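Local coordinates for protein 11R-lipoxygenase (Gersemia fruticosa, PDB 3VF1) that is a calcium-dependent lipoxygenase with non-heme iron that probably inserts molecular oxygen into polyunsaturated fatty acids, at residues A[489-494]-A[674-679]; A[496-501]-A[667-672]; A[263-268]-A[583-588]; A[244-249]-A[680-685]. One frame throughout, in Å; residues are numbered along the deposited sequence.

Overall arrangement
All four contacts lie in the helical, iron-bearing lipoxygenase domain. Along the chain the segments come as 244-249, 263-268, 489-494, 496-501, 583-588, 667-672, 674-679 and 680-685. Contacts 1 and 2 both join helix 491-514 to helix 653-676, and their centres are about 11 Å apart. Segment 680-685 lies in the loop after helix 653-676, and contact 4 encloses the other three in sequence. Its centre is about 13 Å from contact 1 and about 11 Å from contact 3. Asn263 of contact 3 bonds to Lys489 of contact 1, and Asn677 of contact 1 to Tyr684 of contact 4. The first bond ties the start of helix 491-514 to the loop whose Ser265 lies about 11 Å from the iron.

Contact 1. Residues A[489-494]-A[674-679]; sequences KFYYKD and TERNQG. With FRU (beta-D-fructofuranose), chain C.
Arg676 packs against Tyr491 with one face of its guanidinium over CB and CG of the tyrosine. NH1 of Arg676 is 3.6 Å from CB of Tyr491. Further back, CD of Arg676 touches the ring atom CD1 of Tyr491 at 3.8 Å. The ring and guanidinium planes are 44° apart, too steep for a flat stack. A bend at chi3 (64°) of an otherwise extended arginine chain swings the group across the base of the tyrosine. CB of Asp494 comes to the guanidinium edge, near its plane.

The contact joins the first turn of helix 491-514 to the last turn of helix 653-676, in the helical domain of the lipoxygenase fold. Phe490 holds the N-cap position of the former helix.

The polar bonds of Arg676 run elsewhere. NE and NH2 of Arg676 both donate to OD1 of Asn677, at 3.1 and 3.0 Å. They reach this oxygen from the same face of the amide, and it lies in the guanidinium plane, which fixes the rotation of the group. NH1 forms a salt bridge with Asp495. A leucine in place of Arg676 would probably leave Asp495 and OD1 of Asn677 without their donor and cover less of Tyr491.

Lys493 and Asp494 belong to the pocket of the bound glycan, where Lys493 NZ makes a 2.8 Å salt bridge to OD1 of Asp494. The same oxygen accepts a bond from fructose O1 at 2.9 Å, while Lys493 NZ donates to fructose O5 at 3.2 Å. Lys493 also bonds to the carbonyl of Leu487, so the ammonium is held from several directions.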
# COMPACT_ATOMS: atom_id res chain seq x y z
N LYS A 489 8.24 1.75 -23.63
CA LYS A 489 7.42 0.60 -23.26
C LYS A 489 7.52 0.31 -21.76
O LYS A 489 7.41 -0.84 -21.33
CB LYS A 489 7.80 -0.63 -24.09
CG LYS A 489 7.72 -0.37 -25.59
CD LYS A 489 8.06 -1.60 -26.41
CE LYS A 489 6.86 -2.51 -26.59
NZ LYS A 489 7.13 -3.59 -27.57
N PHE A 490 7.72 1.36 -20.98
CA PHE A 490 7.73 1.29 -19.53
C PHE A 490 6.35 1.77 -19.05
O PHE A 490 6.19 2.92 -18.65
CB PHE A 490 8.84 2.18 -18.97
CG PHE A 490 9.12 1.99 -17.51
CD1 PHE A 490 8.40 1.09 -16.74
CD2 PHE A 490 10.12 2.73 -16.89
CE1 PHE A 490 8.68 0.93 -15.39
CE2 PHE A 490 10.40 2.58 -15.55
CZ PHE A 490 9.68 1.68 -14.80
N TYR A 491 5.37 0.88 -19.12
CA TYR A 491 3.97 1.26 -18.93
C TYR A 491 3.66 1.71 -17.51
O TYR A 491 2.84 2.60 -17.31
CB TYR A 491 3.07 0.10 -19.34
CG TYR A 491 3.29 -0.34 -20.77
CD1 TYR A 491 3.44 0.59 -21.78
CD2 TYR A 491 3.37 -1.69 -21.10
CE1 TYR A 491 3.65 0.20 -23.09
CE2 TYR A 491 3.58 -2.09 -22.40
CZ TYR A 491 3.72 -1.14 -23.39
OH TYR A 491 3.93 -1.53 -24.70
N TYR A 492 4.30 1.09 -16.52
CA TYR A 492 4.14 1.53 -15.14
C TYR A 492 4.52 3.01 -15.01
O TYR A 492 3.84 3.77 -14.34
CB TYR A 492 5.02 0.72 -14.19
CG TYR A 492 5.30 1.44 -12.90
CD1 TYR A 492 6.40 2.28 -12.78
CD2 TYR A 492 4.46 1.31 -11.80
CE1 TYR A 492 6.67 2.96 -11.61
CE2 TYR A 492 4.72 1.99 -10.62
CZ TYR A 492 5.82 2.81 -10.53
OH TYR A 492 6.09 3.49 -9.36
N LYS A 493 5.62 3.39 -15.65
CA LYS A 493 6.13 4.75 -15.56
C LYS A 493 5.15 5.76 -16.16
O LYS A 493 4.89 6.80 -15.57
CB LYS A 493 7.49 4.86 -16.24
CG LYS A 493 8.00 6.28 -16.42
CD LYS A 493 7.67 6.84 -17.79
CE LYS A 493 8.39 6.08 -18.90
NZ LYS A 493 8.14 6.65 -20.25
N ASP A 494 4.61 5.43 -17.33
CA ASP A 494 3.68 6.32 -18.01
C ASP A 494 2.42 6.54 -17.18
O ASP A 494 1.96 7.67 -17.02
CB ASP A 494 3.31 5.77 -19.39
CG ASP A 494 4.46 5.81 -20.37
OD1 ASP A 494 5.34 6.68 -20.22
OD2 ASP A 494 4.48 4.97 -21.30
N THR A 674 -6.67 2.67 -21.54
CA THR A 674 -7.48 1.73 -22.32
C THR A 674 -7.10 1.77 -23.79
O THR A 674 -6.97 0.73 -24.44
CB THR A 674 -8.98 2.04 -22.18
OG1 THR A 674 -9.40 1.76 -20.83
CG2 THR A 674 -9.79 1.19 -23.14
N GLU A 675 -6.91 2.98 -24.32
CA GLU A 675 -6.56 3.14 -25.73
C GLU A 675 -5.18 2.56 -26.03
O GLU A 675 -4.97 1.97 -27.09
CB GLU A 675 -6.63 4.61 -26.13
CG GLU A 675 -8.05 5.15 -26.21
CD GLU A 675 -8.09 6.63 -26.53
OE1 GLU A 675 -7.08 7.33 -26.30
OE2 GLU A 675 -9.14 7.10 -27.03
N ARG A 676 -4.25 2.72 -25.10
CA ARG A 676 -2.91 2.17 -25.26
C ARG A 676 -2.95 0.64 -25.19
O ARG A 676 -2.27 -0.04 -25.96
CB ARG A 676 -1.97 2.70 -24.18
CG ARG A 676 -0.57 2.10 -24.26
CD ARG A 676 0.14 2.19 -22.92
NE ARG A 676 -0.53 1.39 -21.90
CZ ARG A 676 -0.33 1.54 -20.59
NH1 ARG A 676 0.51 2.46 -20.14
NH2 ARG A 676 -0.99 0.77 -19.73
N ASN A 677 -3.74 0.12 -24.26
CA ASN A 677 -3.85 -1.32 -24.05
C ASN A 677 -4.60 -2.02 -25.17
O ASN A 677 -4.70 -3.25 -25.18
CB ASN A 677 -4.54 -1.60 -22.72
CG ASN A 677 -3.63 -1.36 -21.53
OD1 ASN A 677 -2.49 -0.94 -21.67
ND2 ASN A 677 -4.15 -1.61 -20.33
N GLN A 678 -5.13 -1.25 -26.11
CA GLN A 678 -5.95 -1.81 -27.18
C GLN A 678 -5.15 -2.79 -28.04
O GLN A 678 -4.12 -2.44 -28.61
CB GLN A 678 -6.52 -0.70 -28.06
CG GLN A 678 -7.56 -1.18 -29.05
CD GLN A 678 -8.79 -1.77 -28.37
OE1 GLN A 678 -9.21 -2.88 -28.68
NE2 GLN A 678 -9.37 -1.02 -27.43
N GLY A 679 -5.64 -4.02 -28.13
CA GLY A 679 -5.07 -5.02 -29.01
C GLY A 679 -3.86 -5.75 -28.44
O GLY A 679 -3.22 -6.53 -29.14
C1 FRU C . 5.98 10.48 -19.14
C2 FRU C . 6.57 10.77 -20.51
C3 FRU C . 5.48 11.16 -21.51
C4 FRU C . 5.91 10.48 -22.79
C5 FRU C . 6.73 9.29 -22.32
C6 FRU C . 7.88 9.02 -23.28
O1 FRU C . 5.04 9.43 -19.24
O2 FRU C . 7.48 11.84 -20.42
O3 FRU C . 5.41 12.55 -21.67
O4 FRU C . 4.81 10.07 -23.57
O5 FRU C . 7.21 9.61 -21.02
O6 FRU C . 8.09 7.64 -23.44

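Contact 2. Residues A[496-501]-A[667-672]; sequences ALLLWN and ANITKQ
Ile669 reaches across to Leu498 and Leu499 with the end of its longer branch. CG1 stands beside the backbone N (chi1 -71°) and the branch runs out straight, which carries CD1 to the backbone of the other helix. There CD1 of Ile669 lies 3.6 Å from the carbonyl O of Leu498. It is also 3.8 Å from CB of Leu498, so one methyl spans main chain and side chain. The same methyl touches N of Leu499 at 4.0 Å, and CD2 of Leu499 more loosely at 4.3 Å. This is apolar packing against a helix surface, with the nearest backbone approach at Leu498 and Ile669.

The two segments belong to helices 491-514 and 653-676, an antiparallel pair in the lipoxygenase domain. Their local axes approach to 10.6 Å, and their directions differ by 172°. Helix 557-579, which carries the iron ligand His575, lies against the first of them: Leu499 touches its Cys573, and the side chains of Leu499 and His575 are about 11 Å apart.

One turn beyond Ile669, Gln672 extends its chain toward Leu498. Leu498 thus serves both residues: its CB faces Ile669, while its branch CD1 meets Gln672. The amide oxygen OE1 of Gln672 comes within 3.6 Å of CD1 of Leu498, and the two side chains cross at a slant. Here the packing passes from buried to exposed. The side chain of Leu498 is about 6 Å from the bound fructose.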
# COMPACT_ATOMS: atom_id res chain seq x y z
N ALA A 496 1.90 5.77 -13.86
CA ALA A 496 2.20 6.30 -12.54
C ALA A 496 2.41 7.82 -12.58
O ALA A 496 2.06 8.53 -11.64
CB ALA A 496 3.42 5.61 -11.95
N LEU A 497 2.98 8.31 -13.68
CA LEU A 497 3.26 9.73 -13.81
C LEU A 497 1.99 10.54 -14.08
O LEU A 497 1.89 11.70 -13.68
CB LEU A 497 4.30 9.98 -14.91
CG LEU A 497 5.75 9.66 -14.55
CD1 LEU A 497 6.66 9.90 -15.75
CD2 LEU A 497 6.21 10.49 -13.36
N LEU A 498 1.03 9.93 -14.77
CA LEU A 498 -0.26 10.56 -14.98
C LEU A 498 -1.01 10.69 -13.66
O LEU A 498 -1.58 11.74 -13.35
CB LEU A 498 -1.11 9.75 -15.96
CG LEU A 498 -0.65 9.72 -17.42
CD1 LEU A 498 -1.56 8.82 -18.24
CD2 LEU A 498 -0.62 11.13 -18.01
N LEU A 499 -0.99 9.62 -12.88
CA LEU A 499 -1.71 9.57 -11.61
C LEU A 499 -1.08 10.50 -10.58
O LEU A 499 -1.77 11.17 -9.83
CB LEU A 499 -1.73 8.14 -11.08
CG LEU A 499 -2.63 7.19 -11.86
CD1 LEU A 499 -2.13 5.76 -11.75
CD2 LEU A 499 -4.06 7.30 -11.37
N TRP A 500 0.25 10.53 -10.56
CA TRP A 500 0.98 11.40 -9.65
C TRP A 500 0.59 12.86 -9.87
O TRP A 500 0.28 13.57 -8.92
CB TRP A 500 2.49 11.23 -9.85
CG TRP A 500 3.30 12.18 -9.04
CD1 TRP A 500 3.67 13.45 -9.39
CD2 TRP A 500 3.85 11.96 -7.74
NE1 TRP A 500 4.41 14.02 -8.39
CE2 TRP A 500 4.54 13.13 -7.36
CE3 TRP A 500 3.83 10.87 -6.85
CZ2 TRP A 500 5.20 13.24 -6.14
CZ3 TRP A 500 4.49 10.99 -5.64
CH2 TRP A 500 5.16 12.17 -5.30
N ASN A 501 0.61 13.29 -11.12
CA ASN A 501 0.29 14.67 -11.47
C ASN A 501 -1.18 15.00 -11.22
O ASN A 501 -1.51 16.13 -10.87
CB ASN A 501 0.65 14.95 -12.93
CG ASN A 501 2.15 15.06 -13.14
OD1 ASN A 501 2.87 15.62 -12.30
ND2 ASN A 501 2.64 14.53 -14.25
N ALA A 667 -10.98 9.73 -14.91
CA ALA A 667 -11.75 9.15 -16.01
C ALA A 667 -11.01 9.32 -17.33
O ALA A 667 -11.11 8.48 -18.22
CB ALA A 667 -13.13 9.79 -16.09
N ASN A 668 -10.26 10.41 -17.45
CA ASN A 668 -9.49 10.68 -18.66
C ASN A 668 -8.24 9.80 -18.73
O ASN A 668 -7.82 9.38 -19.81
CB ASN A 668 -9.10 12.15 -18.74
CG ASN A 668 -10.31 13.06 -18.92
OD1 ASN A 668 -11.36 12.63 -19.40
ND2 ASN A 668 -10.17 14.32 -18.52
N ILE A 669 -7.65 9.53 -17.57
CA ILE A 669 -6.50 8.64 -17.50
C ILE A 669 -6.92 7.22 -17.84
O ILE A 669 -6.23 6.52 -18.59
CB ILE A 669 -5.86 8.66 -16.10
CG1 ILE A 669 -5.14 9.99 -15.87
CG2 ILE A 669 -4.88 7.50 -15.94
CD1 ILE A 669 -4.56 10.16 -14.49
N THR A 670 -8.06 6.80 -17.30
CA THR A 670 -8.63 5.49 -17.61
C THR A 670 -8.75 5.33 -19.12
O THR A 670 -8.41 4.28 -19.67
CB THR A 670 -10.03 5.33 -16.99
OG1 THR A 670 -9.92 5.27 -15.57
CG2 THR A 670 -10.70 4.07 -17.50
N LYS A 671 -9.23 6.37 -19.78
CA LYS A 671 -9.43 6.35 -21.22
C LYS A 671 -8.11 6.22 -21.98
O LYS A 671 -8.03 5.50 -22.97
CB LYS A 671 -10.19 7.60 -21.66
CG LYS A 671 -10.42 7.72 -23.15
CD LYS A 671 -11.49 8.76 -23.46
CE LYS A 671 -11.55 9.10 -24.94
NZ LYS A 671 -10.38 9.92 -25.38
N GLN A 672 -7.08 6.92 -21.51
CA GLN A 672 -5.76 6.84 -22.13
C GLN A 672 -5.20 5.43 -22.03
O GLN A 672 -4.80 4.84 -23.03
CB GLN A 672 -4.78 7.81 -21.46
CG GLN A 672 -5.03 9.28 -21.77
CD GLN A 672 -3.91 10.16 -21.26
OE1 GLN A 672 -2.73 9.89 -21.51
NE2 GLN A 672 -4.27 11.23 -20.55

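Contact 3. Residues A[263-268]-A[583-588]; sequences NGSNPE and MATYGF
The hydroxyls of Ser265 and Thr585 meet in the buried interior of the lipoxygenase domain. Ser265 belongs to the loop after helix 254-263. Thr585 sits on the short helix 582-586, which follows helix 557-579, the source of the iron ligands His575 and Asn579. The side chain of Ser265 is about 11 Å from the iron and about 8 Å from the side chains of Asn579 and His392, so the contact lies outside the metal's first shell.

From its backbone, Ser265 points CB toward the helix. CB of Ser265 is 3.7 Å from OG1 of Thr585. With OG anti to its own carbonyl carbon (chi1 -63°), the hydroxyl goes on to meet the threonine. OG of Ser265 hydrogen-bonds to OG1 of Thr585 at 2.8 Å, and either may be the donor. The same serine oxygen lies 3.4 Å from CB of Thr585 and brushes its methyl CG2.

Both hydroxyls have further partners. Ser265 OG also bonds to the hydroxyl of Ser581, and Thr585 OG1 to the carbonyl of Ser581, one helical turn back. The two buried hydroxyls are thus satisfied by each other and by Ser581. Beside them, the main chain of Gly264 passes close: its carbonyl C is 3.9 Å from OG1 of Thr585. The methyl of Thr585 packs on its neighbour in sequence, with CG2 3.8 Å above the centre of the Tyr586 ring.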
# COMPACT_ATOMS: atom_id res chain seq x y z
N ASN A 263 7.33 -3.78 -16.06
CA ASN A 263 5.88 -3.88 -16.00
C ASN A 263 5.40 -5.09 -15.21
O ASN A 263 4.28 -5.57 -15.40
CB ASN A 263 5.31 -3.91 -17.42
CG ASN A 263 5.77 -2.74 -18.26
OD1 ASN A 263 5.82 -1.60 -17.79
ND2 ASN A 263 6.13 -3.01 -19.51
N GLY A 264 6.26 -5.60 -14.33
CA GLY A 264 5.89 -6.68 -13.44
C GLY A 264 5.33 -6.12 -12.15
O GLY A 264 4.40 -5.31 -12.17
N SER A 265 5.89 -6.55 -11.03
CA SER A 265 5.45 -6.08 -9.72
C SER A 265 6.53 -5.27 -9.00
O SER A 265 6.31 -4.79 -7.89
CB SER A 265 5.03 -7.26 -8.85
OG SER A 265 3.92 -7.93 -9.42
N ASN A 266 7.69 -5.12 -9.64
CA ASN A 266 8.81 -4.44 -9.01
C ASN A 266 9.65 -3.64 -10.00
O ASN A 266 10.68 -4.13 -10.48
CB ASN A 266 9.70 -5.45 -8.28
CG ASN A 266 10.85 -4.79 -7.55
OD1 ASN A 266 10.84 -3.59 -7.30
ND2 ASN A 266 11.86 -5.59 -7.21
N PRO A 267 9.21 -2.42 -10.33
CA PRO A 267 9.90 -1.53 -11.27
C PRO A 267 10.82 -0.53 -10.58
O PRO A 267 11.01 0.57 -11.10
CB PRO A 267 8.74 -0.80 -11.94
CG PRO A 267 7.73 -0.66 -10.83
CD PRO A 267 7.91 -1.86 -9.92
N GLU A 268 11.39 -0.91 -9.44
CA GLU A 268 12.16 0.03 -8.62
C GLU A 268 13.68 -0.13 -8.72
O GLU A 268 14.42 0.65 -8.14
CB GLU A 268 11.76 -0.11 -7.15
CG GLU A 268 10.40 0.47 -6.81
CD GLU A 268 10.18 0.58 -5.31
OE1 GLU A 268 10.81 -0.20 -4.56
OE2 GLU A 268 9.39 1.45 -4.88
N MET A 583 -0.31 -11.83 -8.76
CA MET A 583 -0.77 -13.11 -9.29
C MET A 583 -0.28 -13.28 -10.73
O MET A 583 0.07 -14.39 -11.15
CB MET A 583 -2.29 -13.23 -9.23
CG MET A 583 -2.81 -14.60 -9.66
SD MET A 583 -2.10 -15.96 -8.70
CE MET A 583 -3.06 -15.85 -7.19
N ALA A 584 -0.27 -12.19 -11.48
CA ALA A 584 0.26 -12.21 -12.84
C ALA A 584 1.76 -12.48 -12.82
O ALA A 584 2.32 -13.04 -13.76
CB ALA A 584 -0.01 -10.88 -13.53
N THR A 585 2.42 -12.10 -11.72
CA THR A 585 3.87 -12.20 -11.61
C THR A 585 4.31 -13.52 -10.98
O THR A 585 5.25 -14.16 -11.46
CB THR A 585 4.44 -11.04 -10.78
OG1 THR A 585 4.20 -9.80 -11.46
CG2 THR A 585 5.93 -11.20 -10.55
N TYR A 586 3.63 -13.94 -9.92
CA TYR A 586 4.02 -15.13 -9.18
C TYR A 586 3.10 -16.32 -9.42
O TYR A 586 3.40 -17.44 -8.98
CB TYR A 586 4.08 -14.83 -7.68
CG TYR A 586 5.09 -13.77 -7.31
CD1 TYR A 586 6.44 -14.07 -7.23
CD2 TYR A 586 4.69 -12.46 -7.04
CE1 TYR A 586 7.37 -13.11 -6.90
CE2 TYR A 586 5.62 -11.49 -6.71
CZ TYR A 586 6.95 -11.82 -6.64
OH TYR A 586 7.87 -10.86 -6.30
N GLY A 587 1.99 -16.10 -10.12
CA GLY A 587 1.06 -17.17 -10.43
C GLY A 587 1.80 -18.36 -11.01
O GLY A 587 1.66 -19.48 -10.53
N PHE A 588 2.58 -18.11 -12.06
CA PHE A 588 3.45 -19.12 -12.64
C PHE A 588 4.84 -18.98 -12.02
O PHE A 588 5.61 -18.09 -12.38
CB PHE A 588 3.51 -18.96 -14.16
CG PHE A 588 4.22 -20.07 -14.86
CD1 PHE A 588 3.66 -21.33 -14.95
CD2 PHE A 588 5.46 -19.85 -15.44
CE1 PHE A 588 4.32 -22.36 -15.60
CE2 PHE A 588 6.13 -20.88 -16.09
CZ PHE A 588 5.56 -22.13 -16.17

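Contact 4. Residues A[244-249]-A[680-685]; sequences LPHAAE and MVSPYT
His246 faces Val681 and Ser682 with its side chain, while its own carbonyl O accepts a 2.8 Å backbone bond from N of Glu249. CB of His246 points to the other segment. The first torsion (chi1 -71°) directs the ring toward 681-682, and the second (chi2 107°) turns one face to it.

Over that face comes first the carbonyl of Val681. Its O is 3.0 Å from NE2 and 3.2 Å from CE1 of His246. The oxygen approaches above the ring and not along the N-H direction, so the pair is no hydrogen bond despite the short distance. Such a carbonyl would probably be more welcome to a protonated imidazole than to a neutral one.

Ser682 lies over the same face. Its CB makes a CH-pi contact, 4.1 Å from the centroid of the His246 ring and 27° off the ring normal. The hydroxyl OG of Ser682 comes within 3.5 Å of ND1 of His246. On the same face, beyond the CD2 corner, the methyl CG1 of Val681 touches CD2 of His246 at 3.9 Å. An alanine at His246 is likely to leave the Val681 carbonyl and Ser682 CB without the flat surface they rest on.

This is surface packing in the lipoxygenase domain, away from the iron. It joins the chain entering the short helix 247-250 to the loop that leaves helix 653-676. Trp256 of helix 254-263 touches both His246 and Ser682, while Met680 and Tyr684 of the loop lean on helix 491-514.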
# COMPACT_ATOMS: atom_id res chain seq x y z
N LEU A 244 -5.13 -18.39 -15.83
CA LEU A 244 -3.72 -18.65 -16.13
C LEU A 244 -2.99 -17.36 -16.48
O LEU A 244 -3.36 -16.67 -17.43
CB LEU A 244 -3.60 -19.63 -17.29
CG LEU A 244 -2.18 -20.04 -17.68
CD1 LEU A 244 -1.65 -21.10 -16.72
CD2 LEU A 244 -2.13 -20.54 -19.11
N PRO A 245 -1.94 -17.02 -15.72
CA PRO A 245 -1.14 -15.83 -16.04
C PRO A 245 -0.53 -15.92 -17.43
O PRO A 245 -0.18 -17.02 -17.87
CB PRO A 245 -0.04 -15.84 -14.98
CG PRO A 245 -0.57 -16.68 -13.87
CD PRO A 245 -1.44 -17.71 -14.52
N HIS A 246 -0.40 -14.79 -18.11
CA HIS A 246 0.23 -14.77 -19.42
C HIS A 246 1.69 -15.22 -19.32
O HIS A 246 2.25 -15.74 -20.28
CB HIS A 246 0.16 -13.37 -20.04
CG HIS A 246 -1.22 -12.97 -20.46
ND1 HIS A 246 -1.97 -12.04 -19.76
CD2 HIS A 246 -1.99 -13.37 -21.50
CE1 HIS A 246 -3.14 -11.89 -20.36
NE2 HIS A 246 -3.18 -12.69 -21.41
N ALA A 247 2.28 -15.02 -18.15
CA ALA A 247 3.65 -15.45 -17.90
C ALA A 247 3.85 -16.91 -18.30
O ALA A 247 4.88 -17.28 -18.85
CB ALA A 247 4.01 -15.26 -16.43
N ALA A 248 2.84 -17.74 -18.02
CA ALA A 248 2.90 -19.16 -18.35
C ALA A 248 3.22 -19.38 -19.83
O ALA A 248 3.79 -20.41 -20.21
CB ALA A 248 1.58 -19.83 -18.01
N GLU A 249 2.87 -18.40 -20.66
CA GLU A 249 3.00 -18.54 -22.11
C GLU A 249 4.22 -17.81 -22.67
O GLU A 249 4.60 -18.03 -23.82
CB GLU A 249 1.74 -18.00 -22.78
CG GLU A 249 0.44 -18.54 -22.19
CD GLU A 249 -0.76 -17.69 -22.54
OE1 GLU A 249 -0.63 -16.44 -22.60
OE2 GLU A 249 -1.85 -18.26 -22.78
N MET A 680 -3.55 -5.51 -27.17
CA MET A 680 -2.43 -6.18 -26.52
C MET A 680 -2.85 -7.53 -25.98
O MET A 680 -4.01 -7.74 -25.61
CB MET A 680 -1.88 -5.33 -25.38
CG MET A 680 -1.17 -4.06 -25.82
SD MET A 680 -0.39 -3.21 -24.44
CE MET A 680 0.49 -1.90 -25.30
N VAL A 681 -1.90 -8.46 -25.94
CA VAL A 681 -2.15 -9.78 -25.37
C VAL A 681 -2.10 -9.70 -23.85
O VAL A 681 -2.95 -10.27 -23.16
CB VAL A 681 -1.10 -10.81 -25.85
CG1 VAL A 681 -1.27 -12.12 -25.10
CG2 VAL A 681 -1.22 -11.02 -27.35
N SER A 682 -1.11 -8.99 -23.33
CA SER A 682 -0.95 -8.81 -21.89
C SER A 682 -0.87 -7.33 -21.55
O SER A 682 0.22 -6.80 -21.31
CB SER A 682 0.30 -9.54 -21.39
OG SER A 682 0.40 -9.45 -19.98
N PRO A 683 -2.02 -6.64 -21.52
CA PRO A 683 -2.05 -5.21 -21.21
C PRO A 683 -1.66 -4.92 -19.77
O PRO A 683 -1.93 -5.73 -18.88
CB PRO A 683 -3.52 -4.84 -21.45
CG PRO A 683 -4.27 -6.10 -21.25
CD PRO A 683 -3.37 -7.18 -21.77
N TYR A 684 -1.03 -3.77 -19.54
CA TYR A 684 -0.73 -3.32 -18.19
C TYR A 684 -1.95 -2.61 -17.62
O TYR A 684 -2.33 -1.54 -18.09
CB TYR A 684 0.49 -2.39 -18.18
CG TYR A 684 0.94 -2.02 -16.79
CD1 TYR A 684 1.75 -2.87 -16.05
CD2 TYR A 684 0.55 -0.82 -16.21
CE1 TYR A 684 2.16 -2.53 -14.78
CE2 TYR A 684 0.95 -0.48 -14.94
CZ TYR A 684 1.76 -1.34 -14.23
OH TYR A 684 2.17 -1.00 -12.95
N THR A 685 -2.57 -3.22 -16.61
CA THR A 685 -3.88 -2.79 -16.15
C THR A 685 -3.92 -2.46 -14.66
O THR A 685 -4.99 -2.19 -14.11
CB THR A 685 -4.92 -3.89 -16.40
OG1 THR A 685 -4.54 -5.08 -15.71
CG2 THR A 685 -5.02 -4.18 -17.89